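Local coordinates for geranylgeranyl pyrophosphate synthase (Corynebacterium glutamicum, PDB 3LMD), which probably elongates allylic diphosphates with isopentenyl diphosphate units to make long-chain isoprenyl diphosphates, using magnesium as cofactor, at residues L83-F88 with L210-A215; T266-Y271 with Q311-E316; D285-P290 with N298-L303. One frame throughout, in Å; residues are numbered along the deposited sequence.

Contacts 1 and 2 pair helical segments of an all-helical chain, whereas contact 3 sets the end of helix 278-286 and the turn after it against helix 294-306. Contact 1 is buried, at the ends of helices 77-86 and 188-214, across the chain's centre from the others, about 33 Å from contact 2, centre to centre. Contacts 2 and 3 are neighbours: helix 267-274 precedes helix 278-286, and Val269 CG1 packs on Leu287 CD1 at 3.5 Å. Small residues and close backbones make contact 1; a tyrosine ring, a water and a carboxylate the partly buried contact 2; branched aliphatic side chains beside an exposed histidine ring the otherwise largely buried contact 3, far from the centre.

Contact 1. Residues L83-F88 with L210-A215; sequences LLASEF and LGAMHA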
loop_
_atom_site.group_PDB
_atom_site.type_symbol
_atom_site.label_atom_id
_atom_site.label_comp_id
_atom_site.label_asym_id
_atom_site.label_seq_id
_atom_site.Cartn_x
_atom_site.Cartn_y
_atom_site.Cartn_z
ATOM N N LEU A 83 11.511 21.305 0.241
ATOM C CA LEU A 83 11.737 22.561 -0.504
ATOM C C LEU A 83 12.988 23.296 0.035
ATOM O O LEU A 83 13.812 23.773 -0.747
ATOM C CB LEU A 83 10.515 23.495 -0.434
ATOM C CG LEU A 83 9.163 22.994 -1.002
ATOM C CD1 LEU A 83 8.032 23.995 -0.849
ATOM C CD2 LEU A 83 9.236 22.521 -2.439
ATOM N N LEU A 84 13.113 23.390 1.357
ATOM C CA LEU A 84 14.319 23.967 1.974
ATOM C C LEU A 84 15.565 23.221 1.565
ATOM O O LEU A 84 16.586 23.839 1.187
ATOM C CB LEU A 84 14.163 24.028 3.509
ATOM C CG LEU A 84 13.053 24.968 3.989
ATOM C CD1 LEU A 84 12.819 24.817 5.490
ATOM C CD2 LEU A 84 13.479 26.398 3.668
ATOM N N ALA A 85 15.513 21.886 1.622
ATOM C CA ALA A 85 16.652 21.089 1.209
ATOM C C ALA A 85 17.038 21.379 -0.234
ATOM O O ALA A 85 18.216 21.349 -0.572
ATOM C CB ALA A 85 16.353 19.559 1.355
ATOM N N SER A 86 16.051 21.605 -1.101
ATOM C CA SER A 86 16.353 21.850 -2.514
ATOM C C SER A 86 17.133 23.160 -2.697
ATOM O O SER A 86 17.804 23.344 -3.692
ATOM C CB SER A 86 15.083 21.868 -3.383
ATOM O OG SER A 86 14.409 23.120 -3.284
ATOM N N GLU A 87 17.070 24.045 -1.722
ATOM C CA GLU A 87 17.782 25.334 -1.834
ATOM C C GLU A 87 19.287 25.125 -1.917
ATOM O O GLU A 87 20.017 26.049 -2.282
ATOM C CB GLU A 87 17.432 26.265 -0.667
ATOM C CG GLU A 87 16.008 26.792 -0.746
ATOM C CD GLU A 87 15.839 27.866 -1.855
ATOM O OE1 GLU A 87 16.842 28.257 -2.475
ATOM O OE2 GLU A 87 14.716 28.341 -2.075
ATOM N N PHE A 88 19.752 23.907 -1.619
ATOM C CA PHE A 88 21.180 23.620 -1.658
ATOM C C PHE A 88 21.661 23.085 -2.996
ATOM O O PHE A 88 22.840 22.813 -3.151
ATOM C CB PHE A 88 21.613 22.670 -0.512
ATOM C CG PHE A 88 21.523 23.294 0.848
ATOM C CD1 PHE A 88 22.569 24.052 1.355
ATOM C CD2 PHE A 88 20.360 23.162 1.608
ATOM C CE1 PHE A 88 22.466 24.649 2.621
ATOM C CE2 PHE A 88 20.233 23.724 2.843
ATOM C CZ PHE A 88 21.299 24.499 3.376
ATOM N N LEU A 210 15.338 13.723 -0.940
ATOM C CA LEU A 210 14.697 13.876 -2.234
ATOM C C LEU A 210 14.712 15.332 -2.698
ATOM O O LEU A 210 14.947 15.589 -3.873
ATOM C CB LEU A 210 13.259 13.345 -2.163
ATOM C CG LEU A 210 13.181 11.794 -2.117
ATOM C CD1 LEU A 210 11.668 11.414 -1.945
ATOM C CD2 LEU A 210 13.808 11.115 -3.348
ATOM N N GLY A 211 14.428 16.264 -1.793
ATOM C CA GLY A 211 14.456 17.687 -2.129
ATOM C C GLY A 211 15.834 18.071 -2.632
ATOM O O GLY A 211 15.954 18.713 -3.671
ATOM N N ALA A 212 16.876 17.645 -1.921
ATOM C CA ALA A 212 18.241 17.981 -2.319
ATOM C C ALA A 212 18.644 17.249 -3.606
ATOM O O ALA A 212 19.256 17.845 -4.501
ATOM C CB ALA A 212 19.234 17.678 -1.189
ATOM N N MET A 213 18.318 15.962 -3.706
ATOM C CA MET A 213 18.737 15.187 -4.866
ATOM C C MET A 213 18.108 15.711 -6.162
ATOM O O MET A 213 18.801 15.844 -7.185
ATOM C CB MET A 213 18.430 13.689 -4.710
ATOM C CG MET A 213 18.956 12.833 -5.922
ATOM S SD MET A 213 17.768 12.674 -7.280
ATOM C CE MET A 213 16.828 11.285 -6.527
ATOM N N HIS A 214 16.801 15.955 -6.141
ATOM C CA HIS A 214 16.115 16.481 -7.330
ATOM C C HIS A 214 16.486 17.918 -7.691
ATOM O O HIS A 214 16.224 18.349 -8.809
ATOM C CB HIS A 214 14.595 16.304 -7.267
ATOM C CG HIS A 214 14.168 14.888 -7.488
ATOM N ND1 HIS A 214 14.243 14.280 -8.720
ATOM C CD2 HIS A 214 13.799 13.922 -6.612
ATOM C CE1 HIS A 214 13.868 13.015 -8.614
ATOM N NE2 HIS A 214 13.594 12.771 -7.340
ATOM N N ALA A 215 17.100 18.638 -6.760
ATOM C CA ALA A 215 17.629 19.962 -7.060
ATOM C C ALA A 215 19.062 19.890 -7.598
ATOM O O ALA A 215 19.670 20.930 -7.920
ATOM C CB ALA A 215 17.581 20.830 -5.833
#
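Ser86 OG has two partners where 83-88 packs on 210-215: it donates to Leu83 O at 2.7 Å, one turn back in its own helix, and also bonds Leu93 N in the following loop. In the all-helical isoprenoid synthase fold, this is a tight, buried packing of the ends of helices 77-86 and 188-214. With chi1 at 80°, OG sits between the backbone N and the carbonyl carbon, and the hydroxyl folds back onto its own helix while CB touches the other one. That carbon lies 3.3 Å from Gly211 O, and Ser86 CA adds a bent CA-H...O contact to the same oxygen. Gly211 has no side chain, and the backbones come close: the CA atoms of Ser86 and Ala212 are 4.3 Å apart. Ala85 CB reaches Ala212 N at 3.8 Å, and Ala85 CB and Ala212 CB meet more loosely at 4.3 Å. Ile222 and Leu225 of helix 219-246 also pack on Ala212. Beyond the end of helix 188-214, Ala215 is tied by backbone bonding to Lys91, in the loop that also supplies Leu93. Its methyl closes this end of the contact, with Ala215 CB 3.6 Å from Ser86 CB and 3.3 Å from Ser86 O.

Contact 2. Residues T266-Y271 with Q311-E316; sequences TLPVLY and QAALDE
The short helical segments 267-271 and 311-316 run at 124° to each other, with their axes 8.4 Å apart at closest approach and Pro268 nearest Ala313. Tyr271 buries the most surface here. Its CG stands anti to the carbonyl carbon (chi1 -85°), and Ala312 CB comes in over one face of the ring, a CH-pi contact 3.7 Å from the centroid and displaced toward the rim at CD2. Next along the helix, Ala313 CB packs against the Pro268 ring, with CG closest at 3.7 Å. Leu267 sends CD2 to Glu316 CG, the two side chains crossing at about a right angle. The Glu316 carboxylate stands nearly perpendicular to the tyrosine ring, 81° between planes, and Tyr271 OH stays 4.0 Å from Glu316 OE1, while OE2 forms a salt bridge with Arg319 of its own helix. A water donates to Ala312 O at 2.6 Å and makes only a weak, long link to Tyr271 OH. Pro268 lies two residues after the N-cap residue Thr266. Small alanines thus meet a proline and a tyrosine on crossing helices of the all-helical isoprenoid synthase fold, with Pro268 about 10 Å, between side chains, from Ser305, which binds calcium in a structure of this protein, though none is bound to this chain.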
loop_
_atom_site.group_PDB
_atom_site.type_symbol
_atom_site.label_atom_id
_atom_site.label_comp_id
_atom_site.label_asym_id
_atom_site.label_seq_id
_atom_site.Cartn_x
_atom_site.Cartn_y
_atom_site.Cartn_z
ATOM N N THR A 266 6.541 6.635 27.198
ATOM C CA THR A 266 7.564 7.242 26.348
ATOM C C THR A 266 8.899 7.444 27.097
ATOM O O THR A 266 9.022 7.124 28.271
ATOM C CB THR A 266 7.039 8.571 25.827
ATOM O OG1 THR A 266 6.761 9.425 26.945
ATOM C CG2 THR A 266 5.698 8.333 25.052
ATOM N N LEU A 267 9.892 7.999 26.417
ATOM C CA LEU A 267 11.251 8.027 26.938
ATOM C C LEU A 267 11.421 8.483 28.392
ATOM O O LEU A 267 12.121 7.823 29.141
ATOM C CB LEU A 267 12.133 8.902 26.046
ATOM C CG LEU A 267 13.631 8.729 26.190
ATOM C CD1 LEU A 267 13.989 7.235 26.033
ATOM C CD2 LEU A 267 14.317 9.587 25.083
ATOM N N PRO A 268 10.840 9.632 28.785
ATOM C CA PRO A 268 11.077 10.019 30.196
ATOM C C PRO A 268 10.562 8.977 31.196
ATOM O O PRO A 268 11.133 8.801 32.279
ATOM C CB PRO A 268 10.249 11.287 30.366
ATOM C CG PRO A 268 9.928 11.766 28.956
ATOM C CD PRO A 268 9.974 10.585 28.074
ATOM N N VAL A 269 9.454 8.327 30.863
ATOM C CA VAL A 269 8.881 7.322 31.739
ATOM C C VAL A 269 9.770 6.103 31.781
ATOM O O VAL A 269 9.980 5.519 32.845
ATOM C CB VAL A 269 7.444 6.873 31.276
ATOM C CG1 VAL A 269 6.820 5.892 32.330
ATOM C CG2 VAL A 269 6.570 8.062 31.061
ATOM N N LEU A 270 10.304 5.708 30.629
ATOM C CA LEU A 270 11.158 4.530 30.571
ATOM C C LEU A 270 12.457 4.771 31.345
ATOM O O LEU A 270 12.965 3.879 32.007
ATOM C CB LEU A 270 11.502 4.160 29.120
ATOM C CG LEU A 270 10.248 3.834 28.276
ATOM C CD1 LEU A 270 10.634 3.694 26.774
ATOM C CD2 LEU A 270 9.623 2.549 28.813
ATOM N N TYR A 271 13.025 5.958 31.220
ATOM C CA TYR A 271 14.213 6.290 32.031
ATOM C C TYR A 271 13.902 6.229 33.550
ATOM O O TYR A 271 14.681 5.648 34.332
ATOM C CB TYR A 271 14.692 7.685 31.669
ATOM C CG TYR A 271 15.610 7.722 30.462
ATOM C CD1 TYR A 271 16.687 6.844 30.343
ATOM C CD2 TYR A 271 15.420 8.649 29.471
ATOM C CE1 TYR A 271 17.537 6.904 29.241
ATOM C CE2 TYR A 271 16.258 8.710 28.365
ATOM C CZ TYR A 271 17.305 7.842 28.260
ATOM O OH TYR A 271 18.130 7.943 27.160
ATOM N N GLN A 311 15.082 14.930 32.807
ATOM C CA GLN A 311 16.400 15.389 32.387
ATOM C C GLN A 311 17.096 14.344 31.506
ATOM O O GLN A 311 17.866 14.677 30.612
ATOM C CB GLN A 311 17.298 15.744 33.590
ATOM C CG GLN A 311 18.624 16.348 33.125
ATOM C CD GLN A 311 18.404 17.710 32.505
ATOM O OE1 GLN A 311 17.602 18.489 32.994
ATOM N NE2 GLN A 311 19.060 17.978 31.377
ATOM N N ALA A 312 16.866 13.076 31.797
ATOM C CA ALA A 312 17.452 12.018 30.978
ATOM C C ALA A 312 16.915 12.087 29.520
ATOM O O ALA A 312 17.668 11.896 28.548
ATOM C CB ALA A 312 17.119 10.647 31.601
ATOM N N ALA A 313 15.619 12.325 29.376
ATOM C CA ALA A 313 15.023 12.458 28.029
ATOM C C ALA A 313 15.535 13.718 27.357
ATOM O O ALA A 313 15.815 13.722 26.157
ATOM C CB ALA A 313 13.449 12.508 28.115
ATOM N N LEU A 314 15.644 14.799 28.135
ATOM C CA LEU A 314 16.146 16.048 27.593
ATOM C C LEU A 314 17.594 15.909 27.131
ATOM O O LEU A 314 17.964 16.463 26.093
ATOM C CB LEU A 314 15.974 17.192 28.618
ATOM C CG LEU A 314 16.372 18.629 28.283
ATOM C CD1 LEU A 314 15.732 19.108 26.954
ATOM C CD2 LEU A 314 15.975 19.586 29.460
ATOM N N ASP A 315 18.421 15.177 27.882
ATOM C CA ASP A 315 19.816 14.971 27.464
ATOM C C ASP A 315 19.870 14.162 26.182
ATOM O O ASP A 315 20.767 14.341 25.365
ATOM C CB ASP A 315 20.635 14.252 28.548
ATOM C CG ASP A 315 20.886 15.152 29.756
ATOM O OD1 ASP A 315 20.775 16.380 29.602
ATOM O OD2 ASP A 315 21.174 14.636 30.838
ATOM N N GLU A 316 18.908 13.268 25.995
ATOM C CA GLU A 316 18.834 12.524 24.712
ATOM C C GLU A 316 18.445 13.474 23.560
ATOM O O GLU A 316 19.026 13.432 22.470
ATOM C CB GLU A 316 17.859 11.350 24.860
ATOM C CG GLU A 316 17.779 10.435 23.656
ATOM C CD GLU A 316 18.987 9.514 23.527
ATOM O OE1 GLU A 316 20.042 9.778 24.138
ATOM O OE2 GLU A 316 18.875 8.523 22.792
HETATM O O HOH W 1 19.849 10.486 28.577
#

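Contact 3. Residues D285-P290 with N298-L303; sequences DILTGP and NHVLEL
Apolar packing joins Ile286 and Leu287, where helix 278-286 ends, to His299, Val300 and Leu303 on helix 294-306, the next helix of the chain, far from the chain's centre. Ile286 uses both branches. CG2, anti to the backbone N, slides past Val300 CG2 at 3.8 Å, whereas the longer branch carries CD1 to His299 CD2 at 3.6 Å and to Leu303 CD1 at 3.9 Å. The His299 and Ile286 side chains cross at about a right angle. Leu303 CD1 also lies over one face of the imidazole, and a hydrogen bond between His299 NE2 and Glu282, one turn before Ile286, helps fix the ring's rotation. The joint is a helix-loop-helix connection within the isoprenoid synthase fold: Leu287 leaves helical geometry as the centre of an inverse gamma turn, marked by a weak bond from Thr288 N to Ile286 O. Its side chain meets Val300 tip to tip, Leu287 CD2 lying 4.1 Å from each of Val300 CG1 and CG2. Leu273 and Phe265 pack on the same leucine. Glu302, a calcium ligand together with Ser305 in a structure of this protein, with none bound to this chain, shares the helix with Val300, and its backbone O is hydrogen-bonded to Ser305 OG.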
loop_
_atom_site.group_PDB
_atom_site.type_symbol
_atom_site.label_atom_id
_atom_site.label_comp_id
_atom_site.label_asym_id
_atom_site.label_seq_id
_atom_site.Cartn_x
_atom_site.Cartn_y
_atom_site.Cartn_z
ATOM N N ASP A 285 6.286 -0.572 40.420
ATOM C CA ASP A 285 5.114 -1.157 41.057
ATOM C C ASP A 285 3.806 -0.729 40.389
ATOM O O ASP A 285 2.922 -1.547 40.154
ATOM C CB ASP A 285 5.072 -0.765 42.528
ATOM C CG ASP A 285 4.039 -1.549 43.304
ATOM O OD1 ASP A 285 4.021 -2.793 43.175
ATOM O OD2 ASP A 285 3.246 -0.920 44.038
ATOM N N ILE A 286 3.671 0.557 40.097
ATOM C CA ILE A 286 2.427 1.064 39.553
ATOM C C ILE A 286 2.215 0.803 38.057
ATOM O O ILE A 286 1.107 0.452 37.644
ATOM C CB ILE A 286 2.258 2.561 39.834
ATOM C CG1 ILE A 286 2.257 2.808 41.351
ATOM C CG2 ILE A 286 0.979 3.085 39.160
ATOM C CD1 ILE A 286 2.282 4.302 41.768
ATOM N N LEU A 287 3.268 0.966 37.255
ATOM C CA LEU A 287 3.135 1.030 35.788
ATOM C C LEU A 287 3.250 -0.323 35.111
ATOM O O LEU A 287 4.238 -0.611 34.435
ATOM C CB LEU A 287 4.180 1.967 35.189
ATOM C CG LEU A 287 3.985 3.443 35.518
ATOM C CD1 LEU A 287 5.086 4.269 34.865
ATOM C CD2 LEU A 287 2.629 3.912 35.053
ATOM N N THR A 288 2.233 -1.121 35.296
ATOM C CA THR A 288 2.192 -2.466 34.794
ATOM C C THR A 288 1.287 -2.499 33.561
ATOM O O THR A 288 1.169 -3.509 32.904
ATOM C CB THR A 288 1.573 -3.371 35.818
ATOM O OG1 THR A 288 0.394 -2.756 36.312
ATOM C CG2 THR A 288 2.494 -3.575 36.929
ATOM N N GLY A 289 0.640 -1.385 33.261
ATOM C CA GLY A 289 -0.267 -1.345 32.145
ATOM C C GLY A 289 -0.970 -0.026 32.159
ATOM O O GLY A 289 -0.542 0.867 32.846
ATOM N N PRO A 290 -2.052 0.102 31.406
ATOM C CA PRO A 290 -2.746 1.380 31.317
ATOM C C PRO A 290 -3.356 1.767 32.645
ATOM O O PRO A 290 -3.636 0.917 33.486
ATOM C CB PRO A 290 -3.846 1.117 30.287
ATOM C CG PRO A 290 -3.409 -0.031 29.549
ATOM C CD PRO A 290 -2.601 -0.875 30.465
ATOM N N ASN A 298 -2.500 11.061 37.996
ATOM C CA ASN A 298 -1.964 12.211 38.689
ATOM C C ASN A 298 -0.783 11.844 39.613
ATOM O O ASN A 298 0.194 12.583 39.713
ATOM C CB ASN A 298 -3.072 12.889 39.496
ATOM C CG ASN A 298 -2.631 14.202 40.103
ATOM O OD1 ASN A 298 -2.187 15.108 39.395
ATOM N ND2 ASN A 298 -2.755 14.319 41.421
ATOM N N HIS A 299 -0.889 10.711 40.294
ATOM C CA HIS A 299 0.138 10.297 41.233
ATOM C C HIS A 299 1.403 9.926 40.439
ATOM O O HIS A 299 2.506 10.313 40.798
ATOM C CB HIS A 299 -0.359 9.120 42.088
ATOM C CG HIS A 299 0.649 8.621 43.080
ATOM N ND1 HIS A 299 1.296 9.455 43.967
ATOM C CD2 HIS A 299 1.120 7.374 43.323
ATOM C CE1 HIS A 299 2.131 8.744 44.710
ATOM N NE2 HIS A 299 2.046 7.478 44.337
ATOM N N VAL A 300 1.226 9.192 39.347
ATOM C CA VAL A 300 2.335 8.870 38.450
ATOM C C VAL A 300 3.020 10.122 37.883
ATOM O O VAL A 300 4.247 10.230 37.912
ATOM C CB VAL A 300 1.897 7.951 37.314
ATOM C CG1 VAL A 300 3.058 7.747 36.313
ATOM C CG2 VAL A 300 1.439 6.628 37.879
ATOM N N LEU A 301 2.234 11.071 37.383
ATOM C CA LEU A 301 2.794 12.337 36.908
ATOM C C LEU A 301 3.581 13.054 38.009
ATOM O O LEU A 301 4.576 13.713 37.743
ATOM C CB LEU A 301 1.687 13.264 36.384
ATOM C CG LEU A 301 0.990 12.844 35.079
ATOM C CD1 LEU A 301 -0.278 13.686 34.832
ATOM C CD2 LEU A 301 1.943 12.934 33.882
ATOM N N GLU A 302 3.127 12.952 39.251
ATOM C CA GLU A 302 3.894 13.551 40.352
ATOM C C GLU A 302 5.204 12.803 40.587
ATOM O O GLU A 302 6.264 13.430 40.697
ATOM C CB GLU A 302 3.063 13.600 41.651
ATOM C CG GLU A 302 3.764 14.283 42.809
ATOM C CD GLU A 302 4.274 15.679 42.457
ATOM O OE1 GLU A 302 3.518 16.446 41.817
ATOM O OE2 GLU A 302 5.430 16.015 42.827
ATOM N N LEU A 303 5.147 11.469 40.644
ATOM C CA LEU A 303 6.364 10.663 40.749
ATOM C C LEU A 303 7.369 10.968 39.608
ATOM O O LEU A 303 8.554 11.136 39.843
ATOM C CB LEU A 303 6.003 9.166 40.735
ATOM C CG LEU A 303 5.257 8.677 41.997
ATOM C CD1 LEU A 303 4.778 7.250 41.786
ATOM C CD2 LEU A 303 6.193 8.740 43.193
#